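Local coordinates for autophagy protein 5 (Saccharomyces cerevisiae, PDB 2DYO) that takes part in autophagic vesicle formation and cytoplasm-to-vacuole transport, and is required for the selective degradation of nuclei and mitochondria, at residues E15-V20 / R39-R44; N87-V92 / R274-F279; V20-S25 / I121-G126; K81-W86 / S128-I133; Y47-M52 / K140-K145. One frame throughout, in Å; residues are numbered along the deposited sequence.

Overall arrangement
The five contacts trace how the first ubiquitin-like domain is built and joined to the rest of the chain. Contacts 1 and 3 share strand 15-22 and Val-20, with centres about 16 Å apart; together they lay out three neighbouring strands of the 2-1-5-3-4 sheet. Contact 4 packs the loop after strand 118-126 on the far edge strand, 82-84. Contact 5 meets helix 142-159 of the helical bundle region, and contact 2 the second ubiquitin-like domain. Their centres lie about 13 Å apart, and Tyr-47 touches Phe-276, so all three regions converge there. Along the chain, contact 1 closes before contacts 2, 4 and 5 open, contacts 1 and 3 alternate, and contact 4 nests inside contact 5.

Contact 1. Residues E15-V20 / R39-R44; sequences ELNVLV and RIRVPR
Arg-41 curls back over the neighbouring strand, the backbone of Glu-15 and Leu-16 lying over one face of its guanidinium. Bends at chi2 and chi3 (-70° and -77°) fold the chain so that NE of Arg-41 reaches OE1 of Glu-15 at 2.8 Å, a salt bridge made through the anti lone pair, with the carboxylate and guanidinium planes 65° apart. Its NH1 meets OD1 of Asn-17 at 2.9 Å, from above the amide carbonyl plane instead of on a lone pair, and also bonds to the backbone of another protein's chain. A water between NH2 of Arg-41 and O of Glu-15 adds a further tie, so the guanidinium is gripped at all three nitrogens.

Beneath, the strands run antiparallel. Leu-16 N bonds to Val-42 O at 2.7 Å. Val-18 N bonds to Ile-40 O at 2.9 Å. Each pair also makes the reverse bond. CG2 of Val-18 packs 3.8 Å from CG2 of Val-42. Leu-16 lies against the CG of Arg-44, whose guanidinium turns to Asp-95 and to an acidic side chain of another protein's chain.

This is the beta hairpin that opens a ubiquitin-like fold: strand 118-126 flanks 15-20 on its other edge, while helix 90-98 packs on Leu-16 and Val-42.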
# COMPACT_ATOMS: atom_id res chain seq x y z
N GLU A 15 -0.98 -0.94 -10.41
CA GLU A 15 -2.11 -1.85 -10.24
C GLU A 15 -1.68 -3.32 -10.26
O GLU A 15 -0.78 -3.70 -11.01
CB GLU A 15 -3.11 -1.59 -11.36
CG GLU A 15 -4.51 -2.10 -11.15
CD GLU A 15 -5.46 -1.53 -12.20
OE1 GLU A 15 -5.91 -2.29 -13.07
OE2 GLU A 15 -5.73 -0.31 -12.15
N LEU A 16 -2.34 -4.14 -9.45
CA LEU A 16 -2.01 -5.56 -9.34
C LEU A 16 -3.18 -6.50 -9.60
O LEU A 16 -4.34 -6.13 -9.46
CB LEU A 16 -1.49 -5.85 -7.93
CG LEU A 16 -0.22 -5.12 -7.48
CD1 LEU A 16 -0.05 -5.26 -5.96
CD2 LEU A 16 0.98 -5.71 -8.21
N ASN A 17 -2.85 -7.73 -9.99
CA ASN A 17 -3.85 -8.76 -10.19
C ASN A 17 -4.00 -9.34 -8.79
O ASN A 17 -3.00 -9.70 -8.16
CB ASN A 17 -3.35 -9.86 -11.14
CG ASN A 17 -3.19 -9.38 -12.57
OD1 ASN A 17 -4.04 -8.66 -13.10
ND2 ASN A 17 -2.10 -9.80 -13.21
N VAL A 18 -5.22 -9.41 -8.29
CA VAL A 18 -5.44 -9.94 -6.95
C VAL A 18 -6.49 -11.04 -6.94
O VAL A 18 -7.62 -10.85 -7.40
CB VAL A 18 -5.87 -8.83 -5.97
CG1 VAL A 18 -6.21 -9.44 -4.61
CG2 VAL A 18 -4.76 -7.80 -5.83
N LEU A 19 -6.11 -12.19 -6.41
CA LEU A 19 -7.02 -13.32 -6.33
C LEU A 19 -7.51 -13.44 -4.90
O LEU A 19 -6.77 -13.85 -4.02
CB LEU A 19 -6.31 -14.61 -6.75
CG LEU A 19 -7.21 -15.85 -6.87
CD1 LEU A 19 -8.32 -15.57 -7.86
CD2 LEU A 19 -6.38 -17.06 -7.30
N VAL A 20 -8.76 -13.06 -4.67
CA VAL A 20 -9.34 -13.14 -3.34
C VAL A 20 -10.16 -14.41 -3.17
O VAL A 20 -11.00 -14.74 -4.01
CB VAL A 20 -10.25 -11.92 -3.05
CG1 VAL A 20 -10.86 -12.06 -1.65
CG2 VAL A 20 -9.44 -10.63 -3.14
N ARG A 39 -11.68 -12.27 -8.85
CA ARG A 39 -10.46 -11.95 -9.59
C ARG A 39 -10.54 -10.49 -9.99
O ARG A 39 -11.23 -10.13 -10.94
CB ARG A 39 -10.34 -12.85 -10.83
CG ARG A 39 -10.23 -14.32 -10.47
CD ARG A 39 -11.58 -14.97 -10.45
NE ARG A 39 -11.88 -15.59 -11.74
CZ ARG A 39 -13.09 -15.58 -12.30
NH1 ARG A 39 -14.10 -14.99 -11.70
NH2 ARG A 39 -13.27 -16.19 -13.47
N ILE A 40 -9.82 -9.66 -9.24
CA ILE A 40 -9.87 -8.22 -9.45
C ILE A 40 -8.54 -7.50 -9.67
O ILE A 40 -7.46 -8.04 -9.43
CB ILE A 40 -10.56 -7.57 -8.24
CG1 ILE A 40 -9.84 -8.00 -6.95
CG2 ILE A 40 -12.02 -8.01 -8.19
CD1 ILE A 40 -10.37 -7.36 -5.69
N ARG A 41 -8.65 -6.26 -10.14
CA ARG A 41 -7.49 -5.41 -10.34
C ARG A 41 -7.55 -4.42 -9.20
O ARG A 41 -8.58 -3.78 -8.97
CB ARG A 41 -7.58 -4.69 -11.69
CG ARG A 41 -7.29 -5.61 -12.87
CD ARG A 41 -5.80 -5.98 -12.91
NE ARG A 41 -4.98 -4.89 -13.42
CZ ARG A 41 -3.65 -4.93 -13.48
NH1 ARG A 41 -3.00 -6.00 -13.06
NH2 ARG A 41 -2.97 -3.90 -13.97
N VAL A 42 -6.45 -4.31 -8.47
CA VAL A 42 -6.38 -3.42 -7.31
C VAL A 42 -5.18 -2.49 -7.42
O VAL A 42 -4.06 -2.93 -7.69
CB VAL A 42 -6.23 -4.25 -6.02
CG1 VAL A 42 -6.05 -3.34 -4.82
CG2 VAL A 42 -7.45 -5.15 -5.84
N PRO A 43 -5.41 -1.18 -7.21
CA PRO A 43 -4.30 -0.22 -7.28
C PRO A 43 -3.26 -0.53 -6.21
O PRO A 43 -3.58 -1.10 -5.16
CB PRO A 43 -4.99 1.13 -7.02
CG PRO A 43 -6.39 0.91 -7.53
CD PRO A 43 -6.69 -0.49 -7.02
N ARG A 44 -2.01 -0.16 -6.47
CA ARG A 44 -0.97 -0.35 -5.47
C ARG A 44 -1.26 0.67 -4.38
O ARG A 44 -1.05 0.42 -3.19
CB ARG A 44 0.41 -0.09 -6.07
CG ARG A 44 1.13 -1.34 -6.59
CD ARG A 44 2.43 -0.95 -7.28
NE ARG A 44 3.33 -2.08 -7.49
CZ ARG A 44 4.23 -2.49 -6.61
NH1 ARG A 44 5.01 -3.53 -6.89
NH2 ARG A 44 4.37 -1.85 -5.45
O HOH W 1 -0.11 -2.95 -13.77

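Contact 2. Residues N87-V92 / R274-F279; sequences NYPVGV and RSFDGF
The two segments approach as a helix start and a tight turn, with the CA atoms of Pro-89 and Ser-275 7.3 Å apart. Pro-89 is the N-cap residue of helix 90-98; facing it, Ser-275 to Gly-278 form a type I beta turn, closed by Gly-278 N to Ser-275 O at 3.0 Å. Gly-278 has a positive phi (91°), where a side chain would jam against the preceding carbonyl. Asp-277 forms an Asx turn, its OD2 accepting from N of Phe-279 at 3.0 Å from above the carboxylate plane.

Here the first ubiquitin-like domain, which supplies the helix, meets the second, where the turn leads into strand 280-286. CB and CG of Pro-89 both lie 3.6 Å from CE2 of Phe-276, the two side chains crossing obliquely; Phe-276 CG stands between its backbone N and carbonyl carbon (chi1 85°). CG of Pro-89 is also 3.9 Å from CB of Ser-275. CG2 of Val-92 lies 3.8 Å from OG of Ser-275. A water donates to OD1 of Asp-277 at 2.6 Å and to O of Asn-87; the same OD1 also bonds the hydroxyl of Tyr-281.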
# COMPACT_ATOMS: atom_id res chain seq x y z
N ASN A 87 -4.01 -2.33 6.89
CA ASN A 87 -3.64 -0.92 7.02
C ASN A 87 -2.31 -0.45 6.41
O ASN A 87 -1.70 0.50 6.89
CB ASN A 87 -3.71 -0.49 8.50
CG ASN A 87 -2.89 -1.37 9.42
OD1 ASN A 87 -1.93 -0.91 10.04
ND2 ASN A 87 -3.27 -2.63 9.52
N TYR A 88 -1.87 -1.13 5.36
CA TYR A 88 -0.66 -0.73 4.64
C TYR A 88 -1.08 -0.69 3.19
O TYR A 88 -1.93 -1.48 2.78
CB TYR A 88 0.48 -1.74 4.81
CG TYR A 88 1.09 -1.72 6.18
CD1 TYR A 88 0.56 -2.48 7.22
CD2 TYR A 88 2.18 -0.90 6.46
CE1 TYR A 88 1.10 -2.43 8.50
CE2 TYR A 88 2.73 -0.83 7.74
CZ TYR A 88 2.18 -1.60 8.75
OH TYR A 88 2.71 -1.53 10.02
N PRO A 89 -0.50 0.21 2.39
CA PRO A 89 -0.90 0.23 0.98
C PRO A 89 -0.69 -1.15 0.38
O PRO A 89 0.25 -1.85 0.74
CB PRO A 89 0.03 1.27 0.36
CG PRO A 89 0.30 2.21 1.50
CD PRO A 89 0.49 1.27 2.67
N VAL A 90 -1.57 -1.53 -0.55
CA VAL A 90 -1.47 -2.83 -1.21
C VAL A 90 -0.10 -3.04 -1.85
O VAL A 90 0.46 -4.14 -1.78
CB VAL A 90 -2.57 -2.94 -2.31
CG1 VAL A 90 -2.39 -4.23 -3.12
CG2 VAL A 90 -3.94 -2.93 -1.65
N GLY A 91 0.46 -2.00 -2.46
CA GLY A 91 1.76 -2.12 -3.09
C GLY A 91 2.87 -2.41 -2.09
O GLY A 91 3.83 -3.11 -2.40
N VAL A 92 2.74 -1.84 -0.89
CA VAL A 92 3.71 -2.05 0.17
C VAL A 92 3.61 -3.49 0.69
O VAL A 92 4.62 -4.13 1.00
CB VAL A 92 3.48 -1.04 1.33
CG1 VAL A 92 4.39 -1.38 2.52
CG2 VAL A 92 3.80 0.38 0.84
N ARG A 274 6.77 8.51 -2.35
CA ARG A 274 5.99 8.25 -1.14
C ARG A 274 4.66 7.62 -1.55
O ARG A 274 4.18 7.83 -2.67
CB ARG A 274 5.71 9.54 -0.36
CG ARG A 274 4.79 10.52 -1.08
CD ARG A 274 4.50 11.73 -0.20
NE ARG A 274 3.73 12.74 -0.91
CZ ARG A 274 3.37 13.91 -0.39
NH1 ARG A 274 3.72 14.22 0.85
NH2 ARG A 274 2.67 14.78 -1.12
N SER A 275 4.07 6.83 -0.65
CA SER A 275 2.81 6.16 -0.93
C SER A 275 1.62 7.10 -0.69
O SER A 275 1.79 8.23 -0.21
CB SER A 275 2.69 4.91 -0.06
OG SER A 275 3.75 4.01 -0.35
N PHE A 276 0.41 6.62 -1.00
CA PHE A 276 -0.80 7.43 -0.89
C PHE A 276 -1.24 7.81 0.53
O PHE A 276 -2.18 8.58 0.70
CB PHE A 276 -1.96 6.75 -1.63
CG PHE A 276 -2.69 5.72 -0.81
CD1 PHE A 276 -3.95 6.01 -0.28
CD2 PHE A 276 -2.13 4.47 -0.57
CE1 PHE A 276 -4.64 5.06 0.48
CE2 PHE A 276 -2.81 3.51 0.19
CZ PHE A 276 -4.07 3.80 0.72
N ASP A 277 -0.57 7.27 1.55
CA ASP A 277 -0.91 7.61 2.93
C ASP A 277 0.08 8.65 3.45
O ASP A 277 0.07 8.99 4.63
CB ASP A 277 -0.91 6.38 3.83
CG ASP A 277 0.46 5.73 3.95
OD1 ASP A 277 0.59 4.81 4.78
OD2 ASP A 277 1.40 6.12 3.21
N GLY A 278 0.94 9.15 2.56
CA GLY A 278 1.91 10.16 2.95
C GLY A 278 3.26 9.66 3.41
O GLY A 278 4.21 10.44 3.52
N PHE A 279 3.36 8.37 3.70
CA PHE A 279 4.62 7.79 4.15
C PHE A 279 5.42 7.17 3.01
O PHE A 279 4.85 6.59 2.07
CB PHE A 279 4.39 6.71 5.21
CG PHE A 279 4.21 7.24 6.60
CD1 PHE A 279 2.95 7.57 7.09
CD2 PHE A 279 5.31 7.40 7.44
CE1 PHE A 279 2.79 8.06 8.39
CE2 PHE A 279 5.16 7.89 8.74
CZ PHE A 279 3.90 8.22 9.21
O HOH W 2 -1.38 3.21 5.50

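Contact 3. Residues V20-S25 / I121-G126; sequences VSIDPS and IHLVMG
The imidazole of His-122 stands beside Ser-21, with one water over a face, offset toward the rim, and another in plane at its edge. The edge water lies 2.8 Å from ND1 of His-122 and donates to OD2 of Asp-23 at 2.5 Å, bridging a ring and a carboxylate that do not touch directly. The water over the face lies 3.0 Å from OG of Ser-21. That OG stands between its backbone N and carbonyl carbon (chi1 62°), which turns it to the histidine, within 2.5 Å of ND1 of His-122 and oblique to the ring.

Under these groups the two strands run parallel, side by side. Both backbone polar groups of Ser-21 are used: its N bonds to O of Ile-121 at 2.7 Å, and its O accepts from N of Leu-123 at 2.8 Å. Asp-23 N continues the pairing to O of Leu-123. On the face opposite His-122, Ile-22 and Leu-123 lie side by side, CD1 of Ile-22 3.9 Å from CB of Leu-123, and helix 52-59 covers them through Ile-55. CG2 of Val-124 lies 3.1 Å from OD1 of Asp-23. A third water joins that OD1, OG of Ser-25 and N of Met-125.

Such parallel pairing of the first and last strands is the centre of the ubiquitin-like sheet. One side is apolar and turned to helix 52-59, the other carries Ser-21, His-122 and waters; the nearby carboxylate of Asp-23 could favour a protonated His-122, though its charge is not seen.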
# COMPACT_ATOMS: atom_id res chain seq x y z
N VAL A 20 -8.76 -13.06 -4.67
CA VAL A 20 -9.34 -13.14 -3.34
C VAL A 20 -10.16 -14.41 -3.17
O VAL A 20 -11.00 -14.74 -4.01
CB VAL A 20 -10.25 -11.92 -3.05
CG1 VAL A 20 -10.86 -12.06 -1.65
CG2 VAL A 20 -9.44 -10.63 -3.14
N SER A 21 -9.91 -15.13 -2.09
CA SER A 21 -10.65 -16.35 -1.80
C SER A 21 -11.35 -16.18 -0.47
O SER A 21 -10.76 -15.69 0.50
CB SER A 21 -9.71 -17.55 -1.74
OG SER A 21 -8.77 -17.39 -0.69
N ILE A 22 -12.62 -16.58 -0.42
CA ILE A 22 -13.42 -16.47 0.79
C ILE A 22 -13.46 -17.83 1.48
O ILE A 22 -14.01 -18.78 0.93
CB ILE A 22 -14.87 -16.06 0.45
CG1 ILE A 22 -14.87 -14.83 -0.46
CG2 ILE A 22 -15.65 -15.80 1.74
CD1 ILE A 22 -14.15 -13.63 0.12
N ASP A 23 -12.87 -17.92 2.68
CA ASP A 23 -12.87 -19.19 3.40
C ASP A 23 -14.29 -19.73 3.55
O ASP A 23 -15.23 -18.98 3.77
CB ASP A 23 -12.24 -19.04 4.78
CG ASP A 23 -10.72 -19.11 4.74
OD1 ASP A 23 -10.11 -19.24 5.83
OD2 ASP A 23 -10.14 -19.04 3.64
N PRO A 24 -14.45 -21.06 3.44
CA PRO A 24 -15.76 -21.69 3.56
C PRO A 24 -16.46 -21.38 4.88
O PRO A 24 -17.69 -21.49 4.98
CB PRO A 24 -15.45 -23.18 3.39
CG PRO A 24 -14.03 -23.29 3.88
CD PRO A 24 -13.39 -22.07 3.27
N SER A 25 -15.69 -20.98 5.89
CA SER A 25 -16.25 -20.65 7.19
C SER A 25 -17.33 -19.57 7.08
O SER A 25 -18.22 -19.49 7.92
CB SER A 25 -15.14 -20.17 8.13
OG SER A 25 -14.47 -19.04 7.60
N ILE A 121 -5.05 -13.46 -1.83
CA ILE A 121 -5.58 -13.04 -0.54
C ILE A 121 -6.78 -13.90 -0.12
O ILE A 121 -7.66 -14.19 -0.92
CB ILE A 121 -6.03 -11.57 -0.58
CG1 ILE A 121 -4.81 -10.67 -0.80
CG2 ILE A 121 -6.78 -11.21 0.70
CD1 ILE A 121 -3.80 -10.71 0.32
N HIS A 122 -6.80 -14.28 1.15
CA HIS A 122 -7.87 -15.11 1.69
C HIS A 122 -8.55 -14.38 2.85
O HIS A 122 -7.88 -13.91 3.77
CB HIS A 122 -7.31 -16.44 2.18
CG HIS A 122 -6.33 -17.07 1.23
ND1 HIS A 122 -6.66 -18.16 0.45
CD2 HIS A 122 -5.06 -16.75 0.92
CE1 HIS A 122 -5.62 -18.48 -0.31
NE2 HIS A 122 -4.64 -17.63 -0.05
N LEU A 123 -9.88 -14.29 2.80
CA LEU A 123 -10.66 -13.65 3.85
C LEU A 123 -10.95 -14.73 4.89
O LEU A 123 -11.55 -15.75 4.57
CB LEU A 123 -11.98 -13.12 3.29
CG LEU A 123 -12.66 -11.88 3.89
CD1 LEU A 123 -14.16 -12.06 3.77
CD2 LEU A 123 -12.27 -11.66 5.34
N VAL A 124 -10.52 -14.49 6.13
CA VAL A 124 -10.71 -15.46 7.21
C VAL A 124 -11.43 -14.88 8.43
O VAL A 124 -11.52 -13.66 8.59
CB VAL A 124 -9.34 -16.01 7.67
CG1 VAL A 124 -9.51 -17.01 8.79
CG2 VAL A 124 -8.62 -16.64 6.49
N MET A 125 -11.96 -15.76 9.28
CA MET A 125 -12.64 -15.33 10.50
C MET A 125 -12.12 -16.14 11.69
O MET A 125 -11.49 -17.18 11.51
CB MET A 125 -14.15 -15.52 10.38
CG MET A 125 -14.60 -16.97 10.30
SD MET A 125 -16.38 -17.09 10.57
CE MET A 125 -17.00 -16.68 8.97
N GLY A 126 -12.40 -15.67 12.90
CA GLY A 126 -11.95 -16.36 14.09
C GLY A 126 -12.31 -15.63 15.37
O GLY A 126 -12.85 -14.52 15.33
O HOH W 3 -6.90 -16.68 -2.94
O HOH W 4 -12.03 -18.68 8.33
O HOH W 5 -9.21 -18.82 1.35

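Contact 4. Residues K81-W86 / S128-I133; sequences KTPIPW and SLPPTI
Ile-133 pushes its CG1-CD1 arm into the shallow hollow between the rings of Pro-83 and Pro-85. CG1 of Ile-133 rests 3.9 Å from CB of Pro-83. CD1 of Ile-133 stays within 4.0 Å of that same CB and also lies 4.0 Å from N of Pro-85 and 4.1 Å from CG of Pro-85. With CG1 anti to the carbonyl carbon (chi1 -68°) and chi2 at -62°, the arm bends so that CG1 and CD1 together form the bump. Pro-85 and Ile-133 cross at about a right angle. The second bump is a proline against a proline: CG of Pro-83 meets CB of Pro-130 at 4.1 Å, the rings obliquely set.

The isoleucine is presented by a type II beta turn from Pro-130 to Ile-133, closed by Ile-133 N to Pro-130 O at 3.1 Å. It belongs to the loop that leaves the last strand of the first ubiquitin-like sheet and folds back across edge strand 82-84. Trp-76 of strand 74-79 lies against both Pro-130 and Ile-133, and Ile-84, directed away from the turn, meets Leu-93 and Leu-97 of helix 90-98.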
# COMPACT_ATOMS: atom_id res chain seq x y z
N LYS A 81 -1.75 -18.63 4.63
CA LYS A 81 -1.96 -18.91 6.05
C LYS A 81 -1.31 -17.92 7.01
O LYS A 81 -1.33 -18.13 8.23
CB LYS A 81 -1.48 -20.33 6.35
CG LYS A 81 -2.25 -21.43 5.62
CD LYS A 81 -3.52 -21.81 6.37
CE LYS A 81 -4.41 -22.75 5.56
NZ LYS A 81 -5.09 -22.05 4.44
N THR A 82 -0.73 -16.85 6.48
CA THR A 82 -0.09 -15.83 7.32
C THR A 82 -0.90 -14.53 7.32
O THR A 82 -1.16 -13.94 6.27
CB THR A 82 1.33 -15.51 6.83
OG1 THR A 82 2.18 -16.64 7.06
CG2 THR A 82 1.90 -14.31 7.58
N PRO A 83 -1.30 -14.06 8.51
CA PRO A 83 -2.07 -12.82 8.62
C PRO A 83 -1.39 -11.66 7.90
O PRO A 83 -0.18 -11.46 8.04
CB PRO A 83 -2.17 -12.60 10.12
CG PRO A 83 -2.24 -14.01 10.64
CD PRO A 83 -1.17 -14.71 9.83
N ILE A 84 -2.16 -10.89 7.14
CA ILE A 84 -1.64 -9.75 6.41
C ILE A 84 -2.45 -8.50 6.79
O ILE A 84 -3.67 -8.47 6.62
CB ILE A 84 -1.69 -10.02 4.88
CG1 ILE A 84 -1.18 -8.81 4.10
CG2 ILE A 84 -3.09 -10.39 4.46
CD1 ILE A 84 -1.15 -9.05 2.59
N PRO A 85 -1.78 -7.46 7.31
CA PRO A 85 -2.39 -6.19 7.74
C PRO A 85 -3.04 -5.40 6.62
O PRO A 85 -2.40 -5.10 5.61
CB PRO A 85 -1.21 -5.41 8.35
CG PRO A 85 -0.12 -6.43 8.53
CD PRO A 85 -0.31 -7.37 7.38
N TRP A 86 -4.31 -5.03 6.78
CA TRP A 86 -4.97 -4.26 5.73
C TRP A 86 -4.54 -2.79 5.75
O TRP A 86 -4.68 -2.09 4.75
CB TRP A 86 -6.50 -4.34 5.84
CG TRP A 86 -7.08 -3.66 7.06
CD1 TRP A 86 -7.48 -4.27 8.21
CD2 TRP A 86 -7.25 -2.25 7.26
NE1 TRP A 86 -7.89 -3.32 9.13
CE2 TRP A 86 -7.76 -2.08 8.57
CE3 TRP A 86 -7.02 -1.12 6.47
CZ2 TRP A 86 -8.04 -0.82 9.11
CZ3 TRP A 86 -7.30 0.14 7.00
CH2 TRP A 86 -7.80 0.28 8.31
N SER A 128 -9.91 -15.68 18.25
CA SER A 128 -8.66 -15.16 18.78
C SER A 128 -7.96 -14.31 17.73
O SER A 128 -7.23 -14.82 16.87
CB SER A 128 -7.74 -16.31 19.22
OG SER A 128 -7.47 -17.19 18.14
N LEU A 129 -8.21 -13.00 17.78
CA LEU A 129 -7.62 -12.07 16.84
C LEU A 129 -6.10 -12.16 16.91
O LEU A 129 -5.51 -12.12 17.99
CB LEU A 129 -8.08 -10.65 17.15
CG LEU A 129 -7.70 -9.54 16.18
CD1 LEU A 129 -8.21 -9.86 14.78
CD2 LEU A 129 -8.30 -8.23 16.67
N PRO A 130 -5.43 -12.30 15.75
CA PRO A 130 -3.97 -12.40 15.67
C PRO A 130 -3.23 -11.16 16.17
O PRO A 130 -3.73 -10.03 16.07
CB PRO A 130 -3.72 -12.65 14.18
CG PRO A 130 -4.96 -13.35 13.74
CD PRO A 130 -6.04 -12.55 14.43
N PRO A 131 -2.02 -11.35 16.71
CA PRO A 131 -1.18 -10.28 17.25
C PRO A 131 -0.89 -9.13 16.28
O PRO A 131 -0.36 -9.34 15.19
CB PRO A 131 0.09 -11.03 17.67
CG PRO A 131 0.12 -12.22 16.75
CD PRO A 131 -1.32 -12.65 16.77
N THR A 132 -1.24 -7.92 16.72
CA THR A 132 -1.05 -6.67 15.98
C THR A 132 -2.01 -6.47 14.81
O THR A 132 -2.01 -5.42 14.17
CB THR A 132 0.40 -6.52 15.45
OG1 THR A 132 0.58 -7.33 14.28
CG2 THR A 132 1.41 -6.94 16.51
N ILE A 133 -2.84 -7.47 14.53
CA ILE A 133 -3.78 -7.37 13.43
C ILE A 133 -5.04 -6.57 13.80
O ILE A 133 -5.73 -6.89 14.77
CB ILE A 133 -4.22 -8.76 12.92
CG1 ILE A 133 -3.05 -9.46 12.24
CG2 ILE A 133 -5.41 -8.63 11.97
CD1 ILE A 133 -2.51 -8.74 11.01

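Contact 5. Residues Y47-M52 / K140-K145; sequences YLVNYM and KTQAEK
Apolar packing carries this contact, and it gathers round one methyl group, CB of Ala-143. CG1 of Val-49 presses on CB of Ala-143 at 3.5 Å, and CD2 of Tyr-47 approaches it at 4.1 Å, the methyl lying obliquely to the tyrosine ring. Val-49 holds an unusual chi1 of 96°, off the usual staggered values, which turns CG1 onto the alanine and CG2 toward Gln-142.

Two polar groups lend only van der Waals contact here. ND2 of Asn-50 lies 3.8 Å from CB of Ala-143. The extended chain of Gln-142 carries OE1 to 3.9 Å from CG2 of Val-49, while its amide is held by the backbone of Pro-135 and Ala-137.

Backbone bonds shape both sides: Asn-50 N to Tyr-47 O at 3.1 Å, and Lys-145 N to Thr-141 O at 2.9 Å. Trp-177 of helix 170-182 also covers Ala-143 and Asn-50, and the backbone of Asn-50 and the hydroxyl of Tyr-51 bond to the chain of another protein. The 3-10 segment before helix 52-59 of the first ubiquitin-like domain thus packs on the first turn of helix 142-159 of the helical bundle region.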
# COMPACT_ATOMS: atom_id res chain seq x y z
N TYR A 47 -6.18 0.46 -0.13
CA TYR A 47 -6.21 -0.54 0.93
C TYR A 47 -7.11 -1.70 0.51
O TYR A 47 -8.12 -1.50 -0.17
CB TYR A 47 -6.79 0.03 2.24
CG TYR A 47 -5.96 1.10 2.91
CD1 TYR A 47 -4.62 0.89 3.25
CD2 TYR A 47 -6.55 2.31 3.28
CE1 TYR A 47 -3.89 1.86 3.95
CE2 TYR A 47 -5.83 3.28 3.97
CZ TYR A 47 -4.51 3.05 4.31
OH TYR A 47 -3.84 4.01 5.02
N LEU A 48 -6.76 -2.91 0.94
CA LEU A 48 -7.56 -4.09 0.60
C LEU A 48 -8.97 -3.96 1.16
O LEU A 48 -9.93 -4.46 0.58
CB LEU A 48 -6.90 -5.36 1.18
CG LEU A 48 -5.59 -5.83 0.52
CD1 LEU A 48 -5.00 -6.97 1.35
CD2 LEU A 48 -5.85 -6.28 -0.90
N VAL A 49 -9.08 -3.29 2.30
CA VAL A 49 -10.36 -3.09 2.96
C VAL A 49 -11.37 -2.30 2.12
O VAL A 49 -12.58 -2.35 2.37
CB VAL A 49 -10.13 -2.45 4.33
CG1 VAL A 49 -10.30 -0.95 4.27
CG2 VAL A 49 -11.01 -3.12 5.37
N ASN A 50 -10.89 -1.58 1.12
CA ASN A 50 -11.79 -0.83 0.24
C ASN A 50 -12.60 -1.77 -0.65
O ASN A 50 -13.48 -1.33 -1.41
CB ASN A 50 -10.99 0.15 -0.62
CG ASN A 50 -10.49 1.33 0.19
OD1 ASN A 50 -9.62 2.09 -0.25
ND2 ASN A 50 -11.06 1.50 1.37
N TYR A 51 -12.32 -3.06 -0.56
CA TYR A 51 -13.03 -4.04 -1.37
C TYR A 51 -14.02 -4.91 -0.59
O TYR A 51 -14.55 -5.88 -1.12
CB TYR A 51 -12.03 -4.91 -2.15
CG TYR A 51 -11.19 -4.06 -3.08
CD1 TYR A 51 -10.10 -3.34 -2.60
CD2 TYR A 51 -11.58 -3.87 -4.40
CE1 TYR A 51 -9.43 -2.43 -3.41
CE2 TYR A 51 -10.92 -2.96 -5.22
CZ TYR A 51 -9.85 -2.24 -4.71
OH TYR A 51 -9.23 -1.29 -5.50
N MET A 52 -14.28 -4.56 0.67
CA MET A 52 -15.23 -5.32 1.47
C MET A 52 -16.64 -5.24 0.90
O MET A 52 -17.37 -6.23 0.88
CB MET A 52 -15.22 -4.84 2.92
CG MET A 52 -13.95 -5.21 3.67
SD MET A 52 -13.45 -6.92 3.36
CE MET A 52 -14.83 -7.83 4.06
N LYS A 140 -18.06 1.66 8.22
CA LYS A 140 -17.67 2.05 6.86
C LYS A 140 -16.72 3.24 6.73
O LYS A 140 -16.43 3.69 5.61
CB LYS A 140 -18.93 2.31 6.02
CG LYS A 140 -19.50 3.71 6.18
CD LYS A 140 -20.93 3.81 5.67
CE LYS A 140 -21.06 3.41 4.20
NZ LYS A 140 -22.47 3.55 3.74
N THR A 141 -16.24 3.76 7.85
CA THR A 141 -15.30 4.88 7.81
C THR A 141 -13.96 4.45 8.40
O THR A 141 -13.06 5.27 8.59
CB THR A 141 -15.80 6.08 8.64
OG1 THR A 141 -16.00 5.67 10.00
CG2 THR A 141 -17.10 6.63 8.07
N GLN A 142 -13.83 3.15 8.68
CA GLN A 142 -12.60 2.61 9.26
C GLN A 142 -11.32 2.99 8.50
O GLN A 142 -10.35 3.46 9.10
CB GLN A 142 -12.68 1.08 9.36
CG GLN A 142 -11.37 0.44 9.80
CD GLN A 142 -11.42 -1.08 9.84
OE1 GLN A 142 -11.93 -1.73 8.92
NE2 GLN A 142 -10.89 -1.65 10.91
N ALA A 143 -11.32 2.76 7.19
CA ALA A 143 -10.14 3.07 6.38
C ALA A 143 -9.88 4.58 6.32
O ALA A 143 -8.76 5.03 6.56
CB ALA A 143 -10.32 2.52 4.97
N GLU A 144 -10.91 5.35 6.01
CA GLU A 144 -10.77 6.80 5.94
C GLU A 144 -10.22 7.38 7.24
O GLU A 144 -9.31 8.22 7.21
CB GLU A 144 -12.11 7.46 5.60
CG GLU A 144 -12.09 8.97 5.72
CD GLU A 144 -13.37 9.62 5.21
OE1 GLU A 144 -14.45 8.98 5.33
OE2 GLU A 144 -13.30 10.76 4.70
N LYS A 145 -10.76 6.94 8.37
CA LYS A 145 -10.30 7.44 9.66
C LYS A 145 -8.82 7.14 9.88
O LYS A 145 -8.05 8.02 10.28
CB LYS A 145 -11.11 6.83 10.81
CG LYS A 145 -12.51 7.41 10.97
CD LYS A 145 -12.46 8.88 11.39
CE LYS A 145 -13.86 9.44 11.61
NZ LYS A 145 -13.81 10.88 11.98